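Local structure of metallo-carboxypeptidase (Pseudomonas aeruginosa, 4A39) at residues V70-S75 with S100-D105; Q50-K55 with S82-V87. The protein probably removes residues from the carboxyl end of peptides as a zinc-dependent metallocarboxypeptidase of the M14 family, related to the cytosolic carboxypeptidases of mammals. All coordinates share one frame; numbering follows the deposited sequence.

Contact 1 (V70-S75 with S100-D105); sequences VNAGQS and SQYDAD
Tyr102 reaches across from the end of strand 96-103 to the short 3-10 turn around Gly73, and its phenol makes the apolar part of this contact. CE1 lies 4.0 Å from Ala72 CB, a methyl that sits at the edge of the ring, near its plane. With CG anti to the backbone N (chi1 180°), the ring is carried obliquely forward past the end of the strand, and its OH arrives 3.5 Å from Gly73 CA. The turn therefore meets the phenol twice, with a methyl at the ring edge and with main chain at the hydroxyl end. Trp81 also meets the Tyr102 ring, their planes inclined at about 35°.

A second touch is made by backbone: Val70 CA comes within 3.6 Å of Asp105 O, where the CA atoms of the two segments are nearest each other.

Hydrogen bonds shape the 70-75 segment from within: Gln74 N donates to Asn71 O at 2.9 Å, and Ser75 N to Ala72 O at 3.1 Å, closing the 3-10 turn. The carboxylate of Asp105 is engaged outside both segments, in a salt bridge with Arg37 and a hydrogen bond with His108.

The arrangement lies at the surface of the N-terminal beta domain of a cytosolic carboxypeptidase, where the turn following strand 65-69 packs against the hairpin connection between antiparallel strands 96-103 and 106-111.

Contact 2 (Q50-K55 with S82-V87); sequences QWFHFK and SGYQAV
Two aromatic rings, Phe52 and Tyr84, approach from opposite directions, and the contact is made by Phe52 CZ with the hydroxyl and CE2 of Tyr84, neither ring stacking on the other. Phe52 CZ lies 4.0 Å from Tyr84 OH and 4.4 Å from Tyr84 CE2, and the approach is oblique for both rings. At the edge of the Phe52 ring, near its plane, sits the methyl of Ala86, with CB 4.2 Å from CZ. A single ring carbon thus serves both partners, the phenol and the methyl two residues further along the same loop.

The torsions account for this convergence. Phe52 CG stands between the backbone N and the carbonyl carbon (chi1 62°), which carries the ring toward the loop although its first bond does not aim there. Tyr84 starts out in the direction of the other segment, and with CG anti to its N (chi1 171°) it extends its hydroxyl as far as the phenylalanine.

All three touching residues are buried, and the one polar atom among their side chains has its own partner: Tyr84 OH is hydrogen-bonded to Tyr122 O. Since the main chain of Phe52 is also bonded to Tyr122, that residue ties the two sides together. Leu69 packs on Phe52 as well, while Val98 and Phe109 touch Ala86, adding side chains from three neighbouring strands. The Tyr84 side chain lies about 12 Å from that of the zinc ligand Glu183.

This is part of the buried core of the N-terminal beta domain of a cytosolic carboxypeptidase, filled from the loop that leads into strand 53-57 and the one that leads into strand 87-89.

How the contacts relate
Contacts 1 and 2 lie 11 Å apart, centre to centre, and both reach the nine-stranded mixed sheet of the N-terminal domain. Along the chain the segments alternate, 50-55, 70-75, 82-87 and 100-105, so the contacts interlock rather than nest. They also touch directly: Ser75 OG and Gln50 OE1 are 2.7 Å apart in a probable hydrogen bond, and Ala86 N probably donates to Ser100 OG. Contact 1 is at the surface, away from the zinc and inhibitor sites, whereas contact 2 is buried and nearer the zinc-binding catalytic domain. The alternation thus ties a surface turn and the buried loops into one domain beside the catalytic one.

Contact 1 (V70-S75 with S100-D105)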
loop_
_atom_site.group_PDB
_atom_site.type_symbol
_atom_site.label_atom_id
_atom_site.label_comp_id
_atom_site.label_asym_id
_atom_site.label_seq_id
_atom_site.Cartn_x
_atom_site.Cartn_y
_atom_site.Cartn_z
ATOM N N VAL A 70 -23.791 0.611 -6.647
ATOM C CA VAL A 70 -24.554 -0.377 -7.405
ATOM C C VAL A 70 -23.803 -1.462 -8.162
ATOM O O VAL A 70 -24.357 -2.539 -8.398
ATOM C CB VAL A 70 -25.508 0.316 -8.405
ATOM C CG1 VAL A 70 -26.355 1.355 -7.685
ATOM C CG2 VAL A 70 -24.715 0.945 -9.540
ATOM N N ASN A 71 -22.554 -1.204 -8.542
ATOM C CA ASN A 71 -21.805 -2.202 -9.297
ATOM C C ASN A 71 -20.714 -2.907 -8.494
ATOM O O ASN A 71 -19.799 -3.501 -9.058
ATOM C CB ASN A 71 -21.224 -1.575 -10.573
ATOM C CG ASN A 71 -20.206 -0.485 -10.291
ATOM O OD1 ASN A 71 -20.134 0.044 -9.181
ATOM N ND2 ASN A 71 -19.419 -0.134 -11.311
ATOM N N ALA A 72 -20.828 -2.857 -7.171
ATOM C CA ALA A 72 -19.851 -3.508 -6.301
ATOM C C ALA A 72 -19.753 -5.004 -6.624
ATOM O O ALA A 72 -18.688 -5.609 -6.512
ATOM C CB ALA A 72 -20.244 -3.306 -4.834
ATOM N N GLY A 73 -20.868 -5.598 -7.036
ATOM C CA GLY A 73 -20.864 -7.015 -7.362
ATOM C C GLY A 73 -19.969 -7.389 -8.534
ATOM O O GLY A 73 -19.601 -8.556 -8.683
ATOM N N GLN A 74 -19.621 -6.413 -9.370
ATOM C CA GLN A 74 -18.767 -6.666 -10.531
ATOM C C GLN A 74 -17.323 -6.246 -10.300
ATOM O O GLN A 74 -16.510 -6.294 -11.222
ATOM C CB GLN A 74 -19.279 -5.910 -11.761
ATOM C CG GLN A 74 -20.667 -6.289 -12.241
ATOM C CD GLN A 74 -21.076 -5.490 -13.465
ATOM O OE1 GLN A 74 -21.196 -4.265 -13.415
ATOM N NE2 GLN A 74 -21.282 -6.183 -14.578
ATOM N N SER A 75 -16.999 -5.825 -9.080
ATOM C CA SER A 75 -15.642 -5.385 -8.779
ATOM C C SER A 75 -14.626 -6.524 -8.832
ATOM O O SER A 75 -14.989 -7.700 -8.869
ATOM C CB SER A 75 -15.592 -4.711 -7.405
ATOM O OG SER A 75 -15.794 -5.650 -6.363
ATOM N N SER A 100 -21.898 -0.095 7.187
ATOM C CA SER A 100 -21.985 -0.582 5.815
ATOM C C SER A 100 -22.500 -2.017 5.755
ATOM O O SER A 100 -22.298 -2.794 6.688
ATOM C CB SER A 100 -20.603 -0.513 5.155
ATOM O OG SER A 100 -20.026 0.770 5.327
ATOM N N GLN A 101 -23.173 -2.354 4.657
ATOM C CA GLN A 101 -23.698 -3.702 4.448
ATOM C C GLN A 101 -23.494 -4.057 2.980
ATOM O O GLN A 101 -23.349 -3.170 2.136
ATOM C CB GLN A 101 -25.196 -3.777 4.759
ATOM C CG GLN A 101 -25.640 -3.121 6.052
ATOM C CD GLN A 101 -25.782 -1.618 5.925
ATOM O OE1 GLN A 101 -26.309 -1.114 4.925
ATOM N NE2 GLN A 101 -25.333 -0.894 6.941
ATOM N N TYR A 102 -23.499 -5.352 2.679
ATOM C CA TYR A 102 -23.319 -5.817 1.311
ATOM C C TYR A 102 -24.337 -6.889 0.919
ATOM O O TYR A 102 -24.525 -7.873 1.637
ATOM C CB TYR A 102 -21.899 -6.376 1.131
ATOM C CG TYR A 102 -21.617 -6.894 -0.266
ATOM C CD1 TYR A 102 -21.571 -6.027 -1.356
ATOM C CD2 TYR A 102 -21.417 -8.254 -0.498
ATOM C CE1 TYR A 102 -21.332 -6.504 -2.651
ATOM C CE2 TYR A 102 -21.178 -8.741 -1.784
ATOM C CZ TYR A 102 -21.138 -7.862 -2.852
ATOM O OH TYR A 102 -20.904 -8.344 -4.123
ATOM N N ASP A 103 -25.001 -6.683 -0.214
ATOM C CA ASP A 103 -25.964 -7.653 -0.732
ATOM C C ASP A 103 -25.969 -7.609 -2.261
ATOM O O ASP A 103 -25.107 -6.979 -2.869
ATOM C CB ASP A 103 -27.373 -7.402 -0.176
ATOM C CG ASP A 103 -27.880 -6.004 -0.452
ATOM O OD1 ASP A 103 -27.538 -5.443 -1.511
ATOM O OD2 ASP A 103 -28.641 -5.472 0.386
ATOM N N ALA A 104 -26.934 -8.276 -2.884
ATOM C CA ALA A 104 -27.001 -8.323 -4.339
ATOM C C ALA A 104 -27.140 -6.955 -4.995
ATOM O O ALA A 104 -26.811 -6.796 -6.173
ATOM C CB ALA A 104 -28.148 -9.226 -4.780
ATOM N N ASP A 105 -27.619 -5.971 -4.238
ATOM C CA ASP A 105 -27.807 -4.626 -4.771
ATOM C C ASP A 105 -26.521 -3.796 -4.737
ATOM O O ASP A 105 -26.442 -2.733 -5.359
ATOM C CB ASP A 105 -28.919 -3.908 -4.001
ATOM C CG ASP A 105 -29.282 -2.568 -4.615
ATOM O OD1 ASP A 105 -29.491 -2.520 -5.846
ATOM O OD2 ASP A 105 -29.366 -1.568 -3.872
#

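Contact 2 (Q50-K55 with S82-V87)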
loop_
_atom_site.group_PDB
_atom_site.type_symbol
_atom_site.label_atom_id
_atom_site.label_comp_id
_atom_site.label_asym_id
_atom_site.label_seq_id
_atom_site.Cartn_x
_atom_site.Cartn_y
_atom_site.Cartn_z
ATOM N N GLN A 50 -12.404 -1.295 -7.644
ATOM C CA GLN A 50 -12.782 -1.581 -6.264
ATOM C C GLN A 50 -12.608 -0.284 -5.480
ATOM O O GLN A 50 -13.474 0.093 -4.696
ATOM C CB GLN A 50 -11.905 -2.677 -5.653
ATOM C CG GLN A 50 -12.399 -3.142 -4.281
ATOM C CD GLN A 50 -13.025 -4.530 -4.302
ATOM O OE1 GLN A 50 -13.316 -5.084 -5.362
ATOM N NE2 GLN A 50 -13.238 -5.095 -3.116
ATOM N N TRP A 51 -11.482 0.391 -5.704
ATOM C CA TRP A 51 -11.195 1.660 -5.042
ATOM C C TRP A 51 -12.181 2.741 -5.475
ATOM O O TRP A 51 -12.525 2.845 -6.650
ATOM C CB TRP A 51 -9.756 2.114 -5.360
ATOM C CG TRP A 51 -9.479 3.558 -5.014
ATOM C CD1 TRP A 51 -9.652 4.646 -5.826
ATOM C CD2 TRP A 51 -9.046 4.069 -3.746
ATOM N NE1 TRP A 51 -9.358 5.801 -5.140
ATOM C CE2 TRP A 51 -8.986 5.476 -3.860
ATOM C CE3 TRP A 51 -8.709 3.476 -2.520
ATOM C CZ2 TRP A 51 -8.601 6.302 -2.794
ATOM C CZ3 TRP A 51 -8.326 4.297 -1.458
ATOM C CH2 TRP A 51 -8.276 5.695 -1.605
ATOM N N PHE A 52 -12.657 3.520 -4.509
ATOM C CA PHE A 52 -13.575 4.621 -4.781
ATOM C C PHE A 52 -13.170 5.770 -3.870
ATOM O O PHE A 52 -12.558 5.554 -2.826
ATOM C CB PHE A 52 -15.036 4.205 -4.524
ATOM C CG PHE A 52 -15.329 3.810 -3.100
ATOM C CD1 PHE A 52 -15.672 4.766 -2.148
ATOM C CD2 PHE A 52 -15.283 2.473 -2.719
ATOM C CE1 PHE A 52 -15.967 4.394 -0.834
ATOM C CE2 PHE A 52 -15.574 2.086 -1.413
ATOM C CZ PHE A 52 -15.918 3.051 -0.465
ATOM N N HIS A 53 -13.492 6.989 -4.285
ATOM C CA HIS A 53 -13.157 8.184 -3.520
ATOM C C HIS A 53 -13.949 9.339 -4.118
ATOM O O HIS A 53 -13.756 9.698 -5.276
ATOM C CB HIS A 53 -11.647 8.454 -3.625
ATOM C CG HIS A 53 -11.174 9.632 -2.830
ATOM N ND1 HIS A 53 -9.888 10.120 -2.926
ATOM C CD2 HIS A 53 -11.807 10.419 -1.926
ATOM C CE1 HIS A 53 -9.749 11.157 -2.118
ATOM N NE2 HIS A 53 -10.899 11.359 -1.499
ATOM N N PHE A 54 -14.851 9.916 -3.332
ATOM C CA PHE A 54 -15.659 11.026 -3.816
ATOM C C PHE A 54 -16.029 12.008 -2.719
ATOM O O PHE A 54 -15.930 11.702 -1.529
ATOM C CB PHE A 54 -16.945 10.522 -4.495
ATOM C CG PHE A 54 -17.833 9.697 -3.601
ATOM C CD1 PHE A 54 -17.640 8.324 -3.482
ATOM C CD2 PHE A 54 -18.873 10.294 -2.884
ATOM C CE1 PHE A 54 -18.471 7.554 -2.663
ATOM C CE2 PHE A 54 -19.707 9.532 -2.063
ATOM C CZ PHE A 54 -19.505 8.159 -1.954
ATOM N N LYS A 55 -16.451 13.197 -3.133
ATOM C CA LYS A 55 -16.850 14.240 -2.198
ATOM C C LYS A 55 -18.323 14.580 -2.387
ATOM O O LYS A 55 -18.831 14.597 -3.510
ATOM C CB LYS A 55 -16.014 15.509 -2.413
ATOM C CG LYS A 55 -14.535 15.360 -2.098
ATOM C CD LYS A 55 -13.832 16.710 -2.173
ATOM C CE LYS A 55 -12.333 16.571 -1.987
ATOM N NZ LYS A 55 -11.640 17.891 -2.060
ATOM N N SER A 82 -18.034 -8.101 1.982
ATOM C CA SER A 82 -18.652 -8.577 3.210
ATOM C C SER A 82 -17.745 -8.236 4.393
ATOM O O SER A 82 -16.558 -8.566 4.391
ATOM C CB SER A 82 -18.878 -10.090 3.137
ATOM O OG SER A 82 -19.452 -10.577 4.336
ATOM N N GLY A 83 -18.306 -7.557 5.389
ATOM C CA GLY A 83 -17.534 -7.187 6.561
ATOM C C GLY A 83 -16.754 -5.892 6.414
ATOM O O GLY A 83 -16.084 -5.452 7.352
ATOM N N TYR A 84 -16.832 -5.283 5.238
ATOM C CA TYR A 84 -16.120 -4.034 4.987
ATOM C C TYR A 84 -16.975 -2.813 5.310
ATOM O O TYR A 84 -18.142 -2.736 4.923
ATOM C CB TYR A 84 -15.674 -3.948 3.524
ATOM C CG TYR A 84 -15.133 -2.582 3.169
ATOM C CD1 TYR A 84 -13.847 -2.200 3.544
ATOM C CD2 TYR A 84 -15.948 -1.634 2.551
ATOM C CE1 TYR A 84 -13.387 -0.895 3.325
ATOM C CE2 TYR A 84 -15.502 -0.335 2.327
ATOM C CZ TYR A 84 -14.227 0.030 2.720
ATOM O OH TYR A 84 -13.812 1.325 2.528
ATOM N N GLN A 85 -16.375 -1.858 6.014
ATOM C CA GLN A 85 -17.050 -0.618 6.379
ATOM C C GLN A 85 -16.340 0.532 5.669
ATOM O O GLN A 85 -15.126 0.684 5.796
ATOM C CB GLN A 85 -16.981 -0.393 7.895
ATOM C CG GLN A 85 -17.535 -1.535 8.745
ATOM C CD GLN A 85 -18.987 -1.853 8.440
ATOM O OE1 GLN A 85 -19.295 -2.833 7.756
ATOM N NE2 GLN A 85 -19.888 -1.022 8.941
ATOM N N ALA A 86 -17.098 1.330 4.918
ATOM C CA ALA A 86 -16.542 2.468 4.187
ATOM C C ALA A 86 -15.955 3.515 5.129
ATOM O O ALA A 86 -16.377 3.630 6.277
ATOM C CB ALA A 86 -17.622 3.108 3.324
ATOM N N VAL A 87 -14.988 4.281 4.628
ATOM C CA VAL A 87 -14.346 5.319 5.422
ATOM C C VAL A 87 -14.832 6.688 4.949
ATOM O O VAL A 87 -15.094 6.890 3.761
ATOM C CB VAL A 87 -12.808 5.250 5.283
ATOM C CG1 VAL A 87 -12.149 5.934 6.460
ATOM C CG2 VAL A 87 -12.357 3.798 5.180
#